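Local atomic coordinates of pyrrolidone-carboxylate peptidase (Pyrococcus furiosus, PDB entry 1X10), a protein that releases N-terminal pyroglutamyl (5-oxoproline) groups from peptides as a thiol peptidase of the C15 family, working as a homotetramer. Residues M121-L124 / H125-G128; P185-S188 / Y189-L193. The protein carries 3 engineered substitutions. One frame throughout, in Å; residues are numbered along the deposited sequence.

Contact 1. Residues M121-L124 / H125-G128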
ATOM      1  N   MET A 121     -24.203   2.433  -0.656  1.00 15.12           N
ATOM      2  CA  MET A 121     -22.962   2.978  -1.198  1.00 15.83           C
ATOM      3  C   MET A 121     -23.238   4.257  -1.989  1.00 16.28           C
ATOM      4  O   MET A 121     -22.501   5.239  -1.890  1.00 16.05           O
ATOM      5  CB  MET A 121     -22.277   1.947  -2.103  1.00 16.62           C
ATOM      6  CG  MET A 121     -21.012   2.473  -2.788  1.00 17.95           C
ATOM      7  SD  MET A 121     -20.061   1.217  -3.712  1.00 19.53           S
ATOM      8  CE  MET A 121     -20.980   1.172  -5.267  1.00 19.94           C
ATOM      9  N   LYS A 122     -24.311   4.237  -2.769  1.00 16.60           N
ATOM     10  CA  LYS A 122     -24.683   5.385  -3.580  1.00 17.17           C
ATOM     11  C   LYS A 122     -25.011   6.606  -2.718  1.00 16.69           C
ATOM     12  O   LYS A 122     -24.574   7.715  -3.010  1.00 16.52           O
ATOM     13  CB  LYS A 122     -25.874   5.018  -4.468  1.00 18.05           C
ATOM     14  CG  LYS A 122     -26.250   6.070  -5.500  1.00 20.19           C
ATOM     15  CD  LYS A 122     -26.995   7.234  -4.879  1.00 22.54           C
ATOM     16  CE  LYS A 122     -28.384   6.825  -4.392  1.00 23.47           C
ATOM     17  NZ  LYS A 122     -29.118   7.964  -3.762  1.00 24.49           N
ATOM     18  N   LYS A 123     -25.781   6.404  -1.655  1.00 16.59           N
ATOM     19  CA  LYS A 123     -26.146   7.512  -0.779  1.00 15.94           C
ATOM     20  C   LYS A 123     -24.921   8.064  -0.049  1.00 15.43           C
ATOM     21  O   LYS A 123     -24.775   9.279   0.113  1.00 14.12           O
ATOM     22  CB  LYS A 123     -27.199   7.064   0.238  1.00 17.38           C
ATOM     23  CG  LYS A 123     -27.853   8.212   0.980  1.00 19.27           C
ATOM     24  CD  LYS A 123     -28.575   9.132   0.002  1.00 21.78           C
ATOM     25  CE  LYS A 123     -29.228  10.306   0.715  1.00 23.16           C
ATOM     26  NZ  LYS A 123     -30.281   9.853   1.662  1.00 25.48           N
ATOM     27  N   LEU A 124     -24.040   7.174   0.399  1.00 14.17           N
ATOM     28  CA  LEU A 124     -22.834   7.614   1.088  1.00 14.23           C
ATOM     29  C   LEU A 124     -22.028   8.512   0.153  1.00 14.17           C
ATOM     30  O   LEU A 124     -21.551   9.572   0.559  1.00 14.14           O
ATOM     31  CB  LEU A 124     -21.995   6.402   1.529  1.00 13.46           C
ATOM     32  CG  LEU A 124     -22.625   5.571   2.658  1.00 13.82           C
ATOM     33  CD1 LEU A 124     -21.773   4.342   2.940  1.00 12.78           C
ATOM     34  CD2 LEU A 124     -22.757   6.434   3.911  1.00 12.89           C
ATOM     35  N   HIS A 125     -21.895   8.094  -1.105  1.00 14.44           N
ATOM     36  CA  HIS A 125     -21.158   8.878  -2.094  1.00 15.27           C
ATOM     37  C   HIS A 125     -21.786  10.260  -2.285  1.00 16.25           C
ATOM     38  O   HIS A 125     -21.084  11.258  -2.441  1.00 15.67           O
ATOM     39  CB  HIS A 125     -21.114   8.136  -3.431  1.00 15.30           C
ATOM     40  CG  HIS A 125     -20.242   6.919  -3.417  1.00 15.31           C
ATOM     41  ND1 HIS A 125     -20.030   6.142  -4.534  1.00 16.34           N
ATOM     42  CD2 HIS A 125     -19.504   6.360  -2.428  1.00 15.65           C
ATOM     43  CE1 HIS A 125     -19.198   5.159  -4.238  1.00 16.22           C
ATOM     44  NE2 HIS A 125     -18.864   5.269  -2.964  1.00 16.04           N
ATOM     45  N   GLU A 126     -23.113  10.314  -2.273  1.00 17.60           N
ATOM     46  CA  GLU A 126     -23.812  11.585  -2.427  1.00 18.68           C
ATOM     47  C   GLU A 126     -23.546  12.478  -1.223  1.00 18.75           C
ATOM     48  O   GLU A 126     -23.622  13.700  -1.320  1.00 18.51           O
ATOM     49  CB  GLU A 126     -25.311  11.344  -2.587  1.00 19.40           C
ATOM     50  CG  GLU A 126     -25.662  10.675  -3.904  1.00 21.45           C
ATOM     51  CD  GLU A 126     -27.134  10.352  -4.033  1.00 22.66           C
ATOM     52  OE1 GLU A 126     -27.538   9.899  -5.122  1.00 24.02           O
ATOM     53  OE2 GLU A 126     -27.889  10.545  -3.054  1.00 23.58           O
ATOM     54  N   ARG A 127     -23.234  11.855  -0.088  1.00 18.51           N
ATOM     55  CA  ARG A 127     -22.936  12.581   1.141  1.00 19.04           C
ATOM     56  C   ARG A 127     -21.449  12.929   1.210  1.00 18.06           C
ATOM     57  O   ARG A 127     -20.992  13.520   2.186  1.00 17.86           O
ATOM     58  CB  ARG A 127     -23.305  11.736   2.362  1.00 20.90           C
ATOM     59  CG  ARG A 127     -24.796  11.607   2.632  1.00 23.88           C
ATOM     60  CD  ARG A 127     -25.377  12.922   3.135  1.00 26.15           C
ATOM     61  NE  ARG A 127     -26.274  12.710   4.267  1.00 29.20           N
ATOM     62  CZ  ARG A 127     -27.427  12.050   4.201  1.00 30.33           C
ATOM     63  NH1 ARG A 127     -27.834  11.533   3.050  1.00 31.13           N
ATOM     64  NH2 ARG A 127     -28.174  11.901   5.288  1.00 31.67           N
ATOM     65  N   GLY A 128     -20.701  12.549   0.178  1.00 16.68           N
ATOM     66  CA  GLY A 128     -19.277  12.834   0.154  1.00 15.86           C
ATOM     67  C   GLY A 128     -18.491  11.899   1.055  1.00 15.39           C
ATOM     68  O   GLY A 128     -17.398  12.230   1.521  1.00 14.88           O
TER
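Met121 meets His125 one turn further on, in the last turns of helix 117-126, which ends in a Schellman motif at Gly128. Met121 O accepts the backbone N-H of His125 at 3.0 Å. The same oxygen lies over one face of the imidazole, offset toward its rim. The Met121 side chain crosses the imidazole at a slant, with CG 3.5 Å from His125 NE2. CG of His125 stands anti to its own carbonyl carbon (chi1 -70°), which swings the ring back beside Met121. His125 NE2 is hydrogen-bonded to Ala131 O, so the ring ties the helix to the start of strand 131-134. A leucine in its place would probably leave Ala131 O without this donor and take the flat face from beside Met121.

Lys122 bends at chi2 and chi3, and its ammonium turns back to the Glu126 carboxylate. The two form a salt bridge on the exposed side, with Lys122 NZ 2.9 Å from Glu126 OE2 in a weak hydrogen bond. Lys123 crosses Glu126 at about a right angle, and its CD lies 3.4 Å from Glu126 OE2. Its CE comes to the edge of the Arg127 guanidinium, in the plane of that group. These like charges probably repel, with Lys123 NZ 3.3 Å from Arg127 NH1; Glu194 and Glu201 give Arg127 long, weak ion pairs. Leu124 faces inward, against Ala195 and Val198 of helix 189-206. At the helix end Gly128 takes positive phi (77°), and its N is hydrogen-bonded to His125 O at 2.9 Å.

Contact 2. Residues P185-S188 / Y189-L193. Engineered in segment 185-188: Ser188 (natural residue Cys). Engineered in segment 189-193: Ala192 (natural residue Glu).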
ATOM      1  N   PRO A 185      -4.253   4.268   6.797  1.00 16.45           N
ATOM      2  CA  PRO A 185      -5.301   5.250   6.507  1.00 15.36           C
ATOM      3  C   PRO A 185      -6.235   5.397   7.700  1.00 14.17           C
ATOM      4  O   PRO A 185      -6.293   4.522   8.561  1.00 13.98           O
ATOM      5  CB  PRO A 185      -6.030   4.642   5.307  1.00 15.48           C
ATOM      6  CG  PRO A 185      -5.027   3.712   4.701  1.00 16.50           C
ATOM      7  CD  PRO A 185      -4.377   3.102   5.909  1.00 16.64           C
ATOM      8  N   SER A 186      -6.960   6.508   7.748  1.00 13.69           N
ATOM      9  CA  SER A 186      -7.914   6.749   8.822  1.00 12.63           C
ATOM     10  C   SER A 186      -9.082   7.565   8.282  1.00 12.65           C
ATOM     11  O   SER A 186      -9.006   8.125   7.186  1.00 12.67           O
ATOM     12  CB  SER A 186      -7.245   7.478  10.003  1.00 12.58           C
ATOM     13  OG  SER A 186      -6.688   8.732   9.629  1.00 11.55           O
ATOM     14  N   MET A 187     -10.165   7.607   9.048  1.00 11.80           N
ATOM     15  CA  MET A 187     -11.368   8.350   8.680  1.00 11.50           C
ATOM     16  C   MET A 187     -11.962   8.872   9.982  1.00 11.39           C
ATOM     17  O   MET A 187     -12.035   8.143  10.970  1.00 11.27           O
ATOM     18  CB  MET A 187     -12.366   7.433   7.960  1.00 11.47           C
ATOM     19  CG  MET A 187     -13.665   8.132   7.538  1.00 11.34           C
ATOM     20  SD  MET A 187     -14.725   7.094   6.494  1.00 12.90           S
ATOM     21  CE  MET A 187     -13.965   7.358   4.883  1.00 11.24           C
ATOM     22  N   SER A 188     -12.381  10.133   9.988  1.00 11.60           N
ATOM     23  CA  SER A 188     -12.920  10.737  11.206  1.00 12.11           C
ATOM     24  C   SER A 188     -14.037   9.927  11.850  1.00 12.58           C
ATOM     25  O   SER A 188     -14.805   9.246  11.167  1.00 12.53           O
ATOM     26  CB  SER A 188     -13.436  12.149  10.918  1.00 12.87           C
ATOM     27  OG  SER A 188     -14.674  12.096  10.228  1.00 14.32           O
ATOM     28  N   TYR A 189     -14.131  10.009  13.174  1.00 12.42           N
ATOM     29  CA  TYR A 189     -15.178   9.304  13.892  1.00 12.74           C
ATOM     30  C   TYR A 189     -16.538   9.822  13.426  1.00 13.00           C
ATOM     31  O   TYR A 189     -17.483   9.051  13.236  1.00 12.31           O
ATOM     32  CB  TYR A 189     -15.055   9.532  15.399  1.00 12.64           C
ATOM     33  CG  TYR A 189     -16.215   8.928  16.145  1.00 13.26           C
ATOM     34  CD1 TYR A 189     -16.315   7.547  16.307  1.00 13.15           C
ATOM     35  CD2 TYR A 189     -17.270   9.724  16.593  1.00 13.43           C
ATOM     36  CE1 TYR A 189     -17.441   6.969  16.885  1.00 13.71           C
ATOM     37  CE2 TYR A 189     -18.405   9.156  17.174  1.00 13.78           C
ATOM     38  CZ  TYR A 189     -18.485   7.779  17.312  1.00 13.86           C
ATOM     39  OH  TYR A 189     -19.620   7.213  17.840  1.00 13.64           O
ATOM     40  N   GLU A 190     -16.628  11.138  13.241  1.00 13.30           N
ATOM     41  CA  GLU A 190     -17.869  11.765  12.806  1.00 14.06           C
ATOM     42  C   GLU A 190     -18.377  11.207  11.479  1.00 13.67           C
ATOM     43  O   GLU A 190     -19.576  10.971  11.314  1.00 12.93           O
ATOM     44  CB  GLU A 190     -17.692  13.287  12.701  1.00 15.48           C
ATOM     45  CG  GLU A 190     -17.519  13.984  14.050  1.00 17.89           C
ATOM     46  CD  GLU A 190     -16.135  13.786  14.649  1.00 18.91           C
ATOM     47  OE1 GLU A 190     -15.988  13.998  15.870  1.00 21.24           O
ATOM     48  OE2 GLU A 190     -15.196  13.436  13.906  1.00 17.99           O
ATOM     49  N   MET A 191     -17.470  10.985  10.532  1.00 13.51           N
ATOM     50  CA  MET A 191     -17.871  10.453   9.237  1.00 12.96           C
ATOM     51  C   MET A 191     -18.276   8.984   9.335  1.00 12.61           C
ATOM     52  O   MET A 191     -19.212   8.550   8.668  1.00 12.23           O
ATOM     53  CB  MET A 191     -16.750  10.606   8.207  1.00 13.46           C
ATOM     54  CG  MET A 191     -17.138  10.078   6.834  1.00 13.55           C
ATOM     55  SD  MET A 191     -15.987  10.489   5.532  1.00 15.03           S
ATOM     56  CE  MET A 191     -16.502  12.194   5.168  1.00 14.09           C
ATOM     57  N   ALA A 192     -17.566   8.221  10.161  1.00 12.49           N
ATOM     58  CA  ALA A 192     -17.879   6.807  10.339  1.00 12.19           C
ATOM     59  C   ALA A 192     -19.274   6.676  10.954  1.00 12.29           C
ATOM     60  O   ALA A 192     -20.084   5.846  10.530  1.00 11.68           O
ATOM     61  CB  ALA A 192     -16.836   6.146  11.250  1.00 12.84           C
ATOM     62  N   LEU A 193     -19.550   7.505  11.955  1.00 12.43           N
ATOM     63  CA  LEU A 193     -20.844   7.484  12.626  1.00 12.84           C
ATOM     64  C   LEU A 193     -21.957   7.845  11.650  1.00 13.03           C
ATOM     65  O   LEU A 193     -22.987   7.170  11.591  1.00 12.97           O
ATOM     66  CB  LEU A 193     -20.843   8.459  13.808  1.00 12.45           C
ATOM     67  CG  LEU A 193     -22.158   8.659  14.569  1.00 12.62           C
ATOM     68  CD1 LEU A 193     -22.628   7.335  15.174  1.00 12.35           C
ATOM     69  CD2 LEU A 193     -21.953   9.702  15.666  1.00 12.60           C
TER
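The backbone passes from an extended segment, 185-188, straight into the first turn of helix 189-206. Ser188 makes the change. Its psi of 149° is still extended, while Tyr189 already has helical angles. Ser188 O accepts the N-H of Ala192 at 3.1 Å, in a bond with an N-H...O angle of 160°. Met191 N also reaches Ser188 O, but that bond is weak.

The main bond of Met191 N is to the Ser188 side chain. Ser188 OG accepts it at 3.0 Å. This makes Ser188 the N-cap of the helix. The hydroxyl oxygen sits between the backbone N and the carbonyl carbon of its own residue (chi1 75°), and from there it reaches the amide of Met191. OG also lies 3.3 Å from Met191 CB. Ser188 is engineered. The natural cysteine at this position forms the interchain disulfide of the dimer, so the cap described here belongs to the changed residue. Glu190 folds back at chi2, bringing OE2 to 3.7 Å from Ser188 CB.

Beside the cap two methionines meet. Met187 and Met191 cross at about a right angle, with Met187 SD 3.7 Å from Met191 SD. Met187 CE also touches the Met191 sulfur, at 3.8 Å. Met187 rests on Pro130 of its own chain, and Met191 packs on Pro171 of the second subunit. Tyr189 turns to helix 18-26, where its OH is hydrogen-bonded to Asp25 OD1 and its ring makes a cation-pi contact with Arg21. Ala192, engineered from glutamate, lays its CB 3.7 Å from Ser188 O.

In the fold
Contact 1 closes helix 117-126 and contact 2 opens helix 189-206, so one is a C-terminal helix end and the other an N-terminal one. Their centres lie 14 Å apart. They touch where Gly128 O meets Met191 CE, at 3.8 Å. Both also reach the second subunit: His125 packs on its Ile178, and Met191 on its Pro171. Neither contact holds an active-site residue. The side chain of Leu124 is about 11 Å from that of the active-site residue His166, and that of Ala192 about 10 Å from it. Met121 lies about 12 Å from the active-site residue Glu79, side chain to side chain.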